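Side-chain contacts in DnaD domain protein (Enterococcus faecalis, PDB 2I5U), which is of uncharacterised function but, as a DnaD domain of the DnaB/DnaD family, probably contributes to the initiation of DNA replication: residues A[26-31]-A[39-44]; A[46-51]-A[64-69]. All blocks are in the same frame, centred on the assembly; numbering follows the deposited sequence.

Contact 1: A[26-31]-A[39-44]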
loop_
_atom_site.group_PDB
_atom_site.type_symbol
_atom_site.label_atom_id
_atom_site.label_comp_id
_atom_site.label_asym_id
_atom_site.label_seq_id
_atom_site.Cartn_x
_atom_site.Cartn_y
_atom_site.Cartn_z
ATOM N N TYR A 26 6.898 3.538 -5.204
ATOM C CA TYR A 26 8.039 3.848 -4.354
ATOM C C TYR A 26 8.009 2.991 -3.092
ATOM O O TYR A 26 9.049 2.537 -2.627
ATOM C CB TYR A 26 8.087 5.338 -4.026
ATOM C CG TYR A 26 9.479 5.811 -3.832
ATOM C CD1 TYR A 26 10.279 6.144 -4.929
ATOM C CD2 TYR A 26 10.048 5.835 -2.568
ATOM C CE1 TYR A 26 11.582 6.536 -4.758
ATOM C CE2 TYR A 26 11.356 6.239 -2.392
ATOM C CZ TYR A 26 12.110 6.582 -3.493
ATOM O OH TYR A 26 13.417 6.958 -3.350
ATOM N N TRP A 27 6.814 2.702 -2.570
ATOM C CA TRP A 27 6.687 1.840 -1.396
ATOM C C TRP A 27 7.127 0.425 -1.713
ATOM O O TRP A 27 7.790 -0.212 -0.899
ATOM C CB TRP A 27 5.241 1.822 -0.877
ATOM C CG TRP A 27 5.006 2.805 0.213
ATOM C CD1 TRP A 27 4.161 3.892 0.201
ATOM C CD2 TRP A 27 5.608 2.779 1.492
ATOM N NE1 TRP A 27 4.224 4.540 1.402
ATOM C CE2 TRP A 27 5.112 3.881 2.213
ATOM C CE3 TRP A 27 6.559 1.943 2.094
ATOM C CZ2 TRP A 27 5.525 4.163 3.522
ATOM C CZ3 TRP A 27 6.960 2.211 3.393
ATOM C CH2 TRP A 27 6.449 3.324 4.090
ATOM N N ILE A 28 6.762 -0.072 -2.888
ATOM C CA ILE A 28 7.198 -1.401 -3.309
ATOM C C ILE A 28 8.731 -1.445 -3.356
ATOM O O ILE A 28 9.354 -2.399 -2.841
ATOM C CB ILE A 28 6.582 -1.809 -4.676
ATOM C CG1 ILE A 28 5.081 -2.059 -4.520
ATOM C CG2 ILE A 28 7.276 -3.057 -5.235
ATOM C CD1 ILE A 28 4.351 -2.175 -5.836
ATOM N N SER A 29 9.337 -0.412 -3.940
ATOM C CA SER A 29 10.800 -0.305 -4.000
ATOM C C SER A 29 11.423 -0.278 -2.606
ATOM O O SER A 29 12.479 -0.909 -2.368
ATOM C CB SER A 29 11.203 0.942 -4.776
ATOM O OG SER A 29 10.949 0.768 -6.161
ATOM N N ASP A 30 10.791 0.441 -1.682
ATOM C CA ASP A 30 11.331 0.589 -0.339
ATOM C C ASP A 30 11.274 -0.720 0.446
ATOM O O ASP A 30 12.218 -1.057 1.166
ATOM C CB ASP A 30 10.665 1.744 0.417
ATOM C CG ASP A 30 11.235 3.108 0.032
ATOM O OD1 ASP A 30 12.273 3.175 -0.671
ATOM O OD2 ASP A 30 10.648 4.118 0.446
ATOM N N PHE A 31 10.208 -1.490 0.264
ATOM C CA PHE A 31 10.136 -2.805 0.902
ATOM C C PHE A 31 11.141 -3.746 0.283
ATOM O O PHE A 31 11.738 -4.559 0.997
ATOM C CB PHE A 31 8.718 -3.383 0.882
ATOM C CG PHE A 31 7.841 -2.835 1.975
ATOM C CD1 PHE A 31 8.065 -3.184 3.302
ATOM C CD2 PHE A 31 6.843 -1.921 1.696
ATOM C CE1 PHE A 31 7.267 -2.650 4.318
ATOM C CE2 PHE A 31 6.058 -1.396 2.718
ATOM C CZ PHE A 31 6.279 -1.752 4.014
ATOM N N LYS A 39 6.334 -9.229 -5.000
ATOM C CA LYS A 39 5.031 -9.820 -4.693
ATOM C C LYS A 39 4.630 -9.614 -3.232
ATOM O O LYS A 39 3.484 -9.273 -2.933
ATOM C CB LYS A 39 5.051 -11.313 -5.003
ATOM C CG LYS A 39 3.671 -11.927 -5.105
ATOM C CD LYS A 39 3.063 -11.700 -6.495
ATOM C CE LYS A 39 1.572 -11.413 -6.421
ATOM N NZ LYS A 39 0.833 -12.448 -5.642
ATOM N N GLU A 40 5.578 -9.812 -2.322
ATOM C CA GLU A 40 5.327 -9.626 -0.890
ATOM C C GLU A 40 5.023 -8.160 -0.580
ATOM O O GLU A 40 4.155 -7.862 0.243
ATOM C CB GLU A 40 6.545 -10.065 -0.064
ATOM C CG GLU A 40 6.709 -11.563 0.077
ATOM C CD GLU A 40 8.087 -11.968 0.599
ATOM O OE1 GLU A 40 9.080 -11.258 0.334
ATOM O OE2 GLU A 40 8.174 -13.029 1.254
ATOM N N ALA A 41 5.754 -7.261 -1.232
ATOM C CA ALA A 41 5.556 -5.830 -1.033
ATOM C C ALA A 41 4.154 -5.438 -1.510
ATOM O O ALA A 41 3.440 -4.691 -0.831
ATOM C CB ALA A 41 6.656 -5.027 -1.767
ATOM N N GLU A 42 3.749 -5.941 -2.666
ATOM C CA GLU A 42 2.399 -5.700 -3.182
ATOM C C GLU A 42 1.335 -6.201 -2.218
ATOM O O GLU A 42 0.328 -5.517 -1.982
ATOM C CB GLU A 42 2.248 -6.350 -4.561
ATOM C CG GLU A 42 0.987 -5.981 -5.330
ATOM C CD GLU A 42 0.871 -6.737 -6.652
ATOM O OE1 GLU A 42 0.819 -7.987 -6.630
ATOM O OE2 GLU A 42 0.860 -6.074 -7.716
ATOM N N GLN A 43 1.556 -7.389 -1.662
ATOM C CA GLN A 43 0.643 -7.972 -0.682
ATOM C C GLN A 43 0.510 -7.103 0.568
ATOM O O GLN A 43 -0.578 -6.972 1.119
ATOM C CB GLN A 43 1.104 -9.382 -0.287
ATOM C CG GLN A 43 0.932 -10.417 -1.397
ATOM C CD GLN A 43 1.388 -11.820 -1.004
ATOM O OE1 GLN A 43 2.232 -12.001 -0.113
ATOM N NE2 GLN A 43 0.855 -12.820 -1.697
ATOM N N LEU A 44 1.611 -6.500 1.007
ATOM C CA LEU A 44 1.580 -5.604 2.166
ATOM C C LEU A 44 0.699 -4.387 1.882
ATOM O O LEU A 44 -0.109 -3.982 2.707
ATOM C CB LEU A 44 2.979 -5.127 2.548
ATOM C CG LEU A 44 3.878 -6.173 3.225
ATOM C CD1 LEU A 44 5.319 -5.658 3.342
ATOM C CD2 LEU A 44 3.333 -6.556 4.583
#
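A41 meets I28 and F31 where helix 18-32 and helix 38-55, successive in the chain, face each other in this all-helical domain. The local axes of the two segments approach to 8.8 Å, and the segments cross steeply, at 125° between their N-to-C directions. The backbones come closest at I28 and A41, whose CA atoms are 5.2 Å apart. At that point the side chain of A41, a single methyl, lies against helix 18-32: A41 CB touches F31 CB at 3.7 Å, lies 3.9 Å from the backbone O of I28, and meets I28 CG2 at 4.0 Å. I28 CG2 is the branch opposite the backbone N, while CG1 lies beside that N; the short branch is thus the one laid against A41. E42 follows, turned to helix 2-9, where it touches A3 and I4; I28 also touches I4, so the N-terminal helix borders this flank. One turn after A41, L44 adds a second point of contact. L44 CD1 continues the extended line from CA (chi2 170°) and comes over one face of the F31 ring, 3.8 Å from the centroid and 17° off the ring normal. This is a CH-pi contact, displaced toward the rim: CD1 and CE1 of F31 are the ring atoms nearest to L44 CD1, each at 3.7 Å. No hydrogen bond spans the segments, and three of the four touching residues are buried. The chemistry is therefore apolar: between these segments the attachment is made by methyl packing and one CH-pi contact, and I45 extends it through W27 and I28, as expected of a hydrophobic core.

Contact 2: A[46-51]-A[64-69]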
loop_
_atom_site.group_PDB
_atom_site.type_symbol
_atom_site.label_atom_id
_atom_site.label_comp_id
_atom_site.label_asym_id
_atom_site.label_seq_id
_atom_site.Cartn_x
_atom_site.Cartn_y
_atom_site.Cartn_z
ATOM N N VAL A 46 -1.767 -4.147 -0.334
ATOM C CA VAL A 46 -3.152 -4.605 -0.387
ATOM C C VAL A 46 -3.720 -4.744 1.026
ATOM O O VAL A 46 -4.857 -4.305 1.297
ATOM C CB VAL A 46 -3.280 -5.929 -1.137
ATOM C CG1 VAL A 46 -4.689 -6.503 -0.964
ATOM C CG2 VAL A 46 -2.960 -5.743 -2.620
ATOM N N LYS A 47 -2.950 -5.359 1.924
ATOM C CA LYS A 47 -3.401 -5.534 3.305
ATOM C C LYS A 47 -3.637 -4.185 4.014
ATOM O O LYS A 47 -4.605 -4.029 4.749
ATOM C CB LYS A 47 -2.407 -6.380 4.101
ATOM C CG LYS A 47 -2.821 -6.645 5.530
ATOM C CD LYS A 47 -3.954 -7.655 5.606
ATOM C CE LYS A 47 -4.910 -7.380 6.754
ATOM N NZ LYS A 47 -5.997 -6.451 6.327
ATOM N N ALA A 48 -2.727 -3.227 3.833
ATOM C CA ALA A 48 -2.903 -1.902 4.430
ATOM C C ALA A 48 -4.182 -1.259 3.880
ATOM O O ALA A 48 -4.906 -0.597 4.608
ATOM C CB ALA A 48 -1.684 -0.997 4.165
ATOM N N ILE A 49 -4.462 -1.436 2.602
ATOM C CA ILE A 49 -5.698 -0.876 2.029
ATOM C C ILE A 49 -6.935 -1.516 2.648
ATOM O O ILE A 49 -7.910 -0.816 3.004
ATOM C CB ILE A 49 -5.723 -1.017 0.490
ATOM C CG1 ILE A 49 -4.664 -0.091 -0.100
ATOM C CG2 ILE A 49 -7.085 -0.665 -0.076
ATOM C CD1 ILE A 49 -4.392 -0.316 -1.625
ATOM N N GLU A 50 -6.884 -2.821 2.845
ATOM C CA GLU A 50 -7.976 -3.539 3.535
ATOM C C GLU A 50 -8.201 -3.001 4.941
ATOM O O GLU A 50 -9.344 -2.801 5.374
ATOM C CB GLU A 50 -7.670 -5.033 3.613
ATOM C CG GLU A 50 -7.807 -5.714 2.271
ATOM C CD GLU A 50 -7.566 -7.202 2.322
ATOM O OE1 GLU A 50 -6.610 -7.634 3.001
ATOM O OE2 GLU A 50 -8.335 -7.944 1.656
ATOM N N ILE A 51 -7.109 -2.756 5.657
ATOM C CA ILE A 51 -7.194 -2.188 7.022
ATOM C C ILE A 51 -7.863 -0.802 6.993
ATOM O O ILE A 51 -8.720 -0.497 7.810
ATOM C CB ILE A 51 -5.791 -2.123 7.665
ATOM C CG1 ILE A 51 -5.285 -3.532 7.999
ATOM C CG2 ILE A 51 -5.799 -1.278 8.920
ATOM C CD1 ILE A 51 -3.804 -3.621 8.320
ATOM N N ASN A 64 -0.269 5.181 4.442
ATOM C CA ASN A 64 1.148 5.529 4.589
ATOM C C ASN A 64 1.639 5.321 6.036
ATOM O O ASN A 64 2.720 4.791 6.258
ATOM C CB ASN A 64 1.350 6.982 4.126
ATOM C CG ASN A 64 2.783 7.396 4.083
ATOM O OD1 ASN A 64 3.628 6.725 3.514
ATOM N ND2 ASN A 64 3.060 8.552 4.655
ATOM N N ALA A 65 0.846 5.751 7.000
ATOM C CA ALA A 65 1.224 5.580 8.409
ATOM C C ALA A 65 1.408 4.106 8.738
ATOM O O ALA A 65 2.364 3.725 9.448
ATOM C CB ALA A 65 0.197 6.201 9.304
ATOM N N ILE A 66 0.494 3.274 8.241
ATOM C CA ILE A 66 0.591 1.835 8.460
ATOM C C ILE A 66 1.864 1.273 7.854
ATOM O O ILE A 66 2.609 0.541 8.490
ATOM C CB ILE A 66 -0.599 1.087 7.844
ATOM C CG1 ILE A 66 -1.910 1.509 8.503
ATOM C CG2 ILE A 66 -0.412 -0.419 7.985
ATOM C CD1 ILE A 66 -3.159 1.016 7.787
ATOM N N LEU A 67 2.096 1.598 6.598
ATOM C CA LEU A 67 3.278 1.097 5.893
ATOM C C LEU A 67 4.603 1.553 6.524
ATOM O O LEU A 67 5.578 0.804 6.512
ATOM C CB LEU A 67 3.227 1.507 4.412
ATOM C CG LEU A 67 2.065 0.921 3.611
ATOM C CD1 LEU A 67 2.066 1.563 2.233
ATOM C CD2 LEU A 67 2.129 -0.593 3.550
ATOM N N LYS A 68 4.662 2.782 7.031
ATOM C CA LYS A 68 5.906 3.272 7.674
ATOM C C LYS A 68 6.257 2.430 8.872
ATOM O O LYS A 68 7.461 2.177 9.150
ATOM C CB LYS A 68 5.765 4.720 8.131
ATOM C CG LYS A 68 5.825 5.723 7.027
ATOM C CD LYS A 68 5.736 7.131 7.574
ATOM C CE LYS A 68 5.674 8.166 6.459
ATOM N NZ LYS A 68 5.445 9.583 6.952
ATOM N N ASP A 69 5.231 2.037 9.632
ATOM C CA ASP A 69 5.411 1.150 10.783
ATOM C C ASP A 69 6.038 -0.148 10.321
ATOM O O ASP A 69 7.104 -0.544 10.791
ATOM C CB ASP A 69 4.073 0.818 11.452
ATOM C CG ASP A 69 3.476 1.983 12.188
ATOM O OD1 ASP A 69 4.227 2.877 12.611
ATOM O OD2 ASP A 69 2.242 1.994 12.367
#
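I66 and A48 face each other between two consecutive helices of the all-helical domain, 38-55 and 60-73, that cross at 133° in the short segments 46-51 and 64-69, with axes 9.7 Å apart. The CB of I66 points toward helix 38-55, and from it the side chain divides its work between two branches. The shorter one lies opposite the backbone N, and through it I66 CG2 meets A48 CB at 4.1 Å. The longer branch leaves through CG1, which stands beside the backbone N and serves as a spacer, and continues extended (chi2 169°) to the terminal methyl. There I66 CD1 lies 3.7 Å from I51 CG2, the closest approach of the contact, and 4.0 Å from the backbone O of A48. I66 therefore spans about one turn of the opposing helix, CG2 on A48 and CD1 on I51. Beyond this pair, I51 and K47 also touch W70 of helix 60-73, and A48 and I49 touch its I63. L67, which also packs on W27 and F31 of helix 18-32, adds its CD2 methyl, 3.9 Å from A48 CB.

Helix 38-55 is common to both contacts: contact 1 joins it to helix 18-32 and contact 2, further along, to helix 60-73. An alanine of helix 38-55 takes part in each, and no hydrogen bond crosses either pair of segments, yet they differ in depth and chemistry. Contact 1 lies in the core, three of its four touching residues being buried, with 223 Å² covered between the segments, and includes an aromatic face; contact 2, with two of four buried, is aliphatic, covers 170 Å² and has wider axis spacing. The two meet directly, because W27 and F31 also pack on L67. W27 NE1 adds a weak hydrogen bond to N64 OD1, so helices 18-32 and 60-73 are joined at a polar point as well.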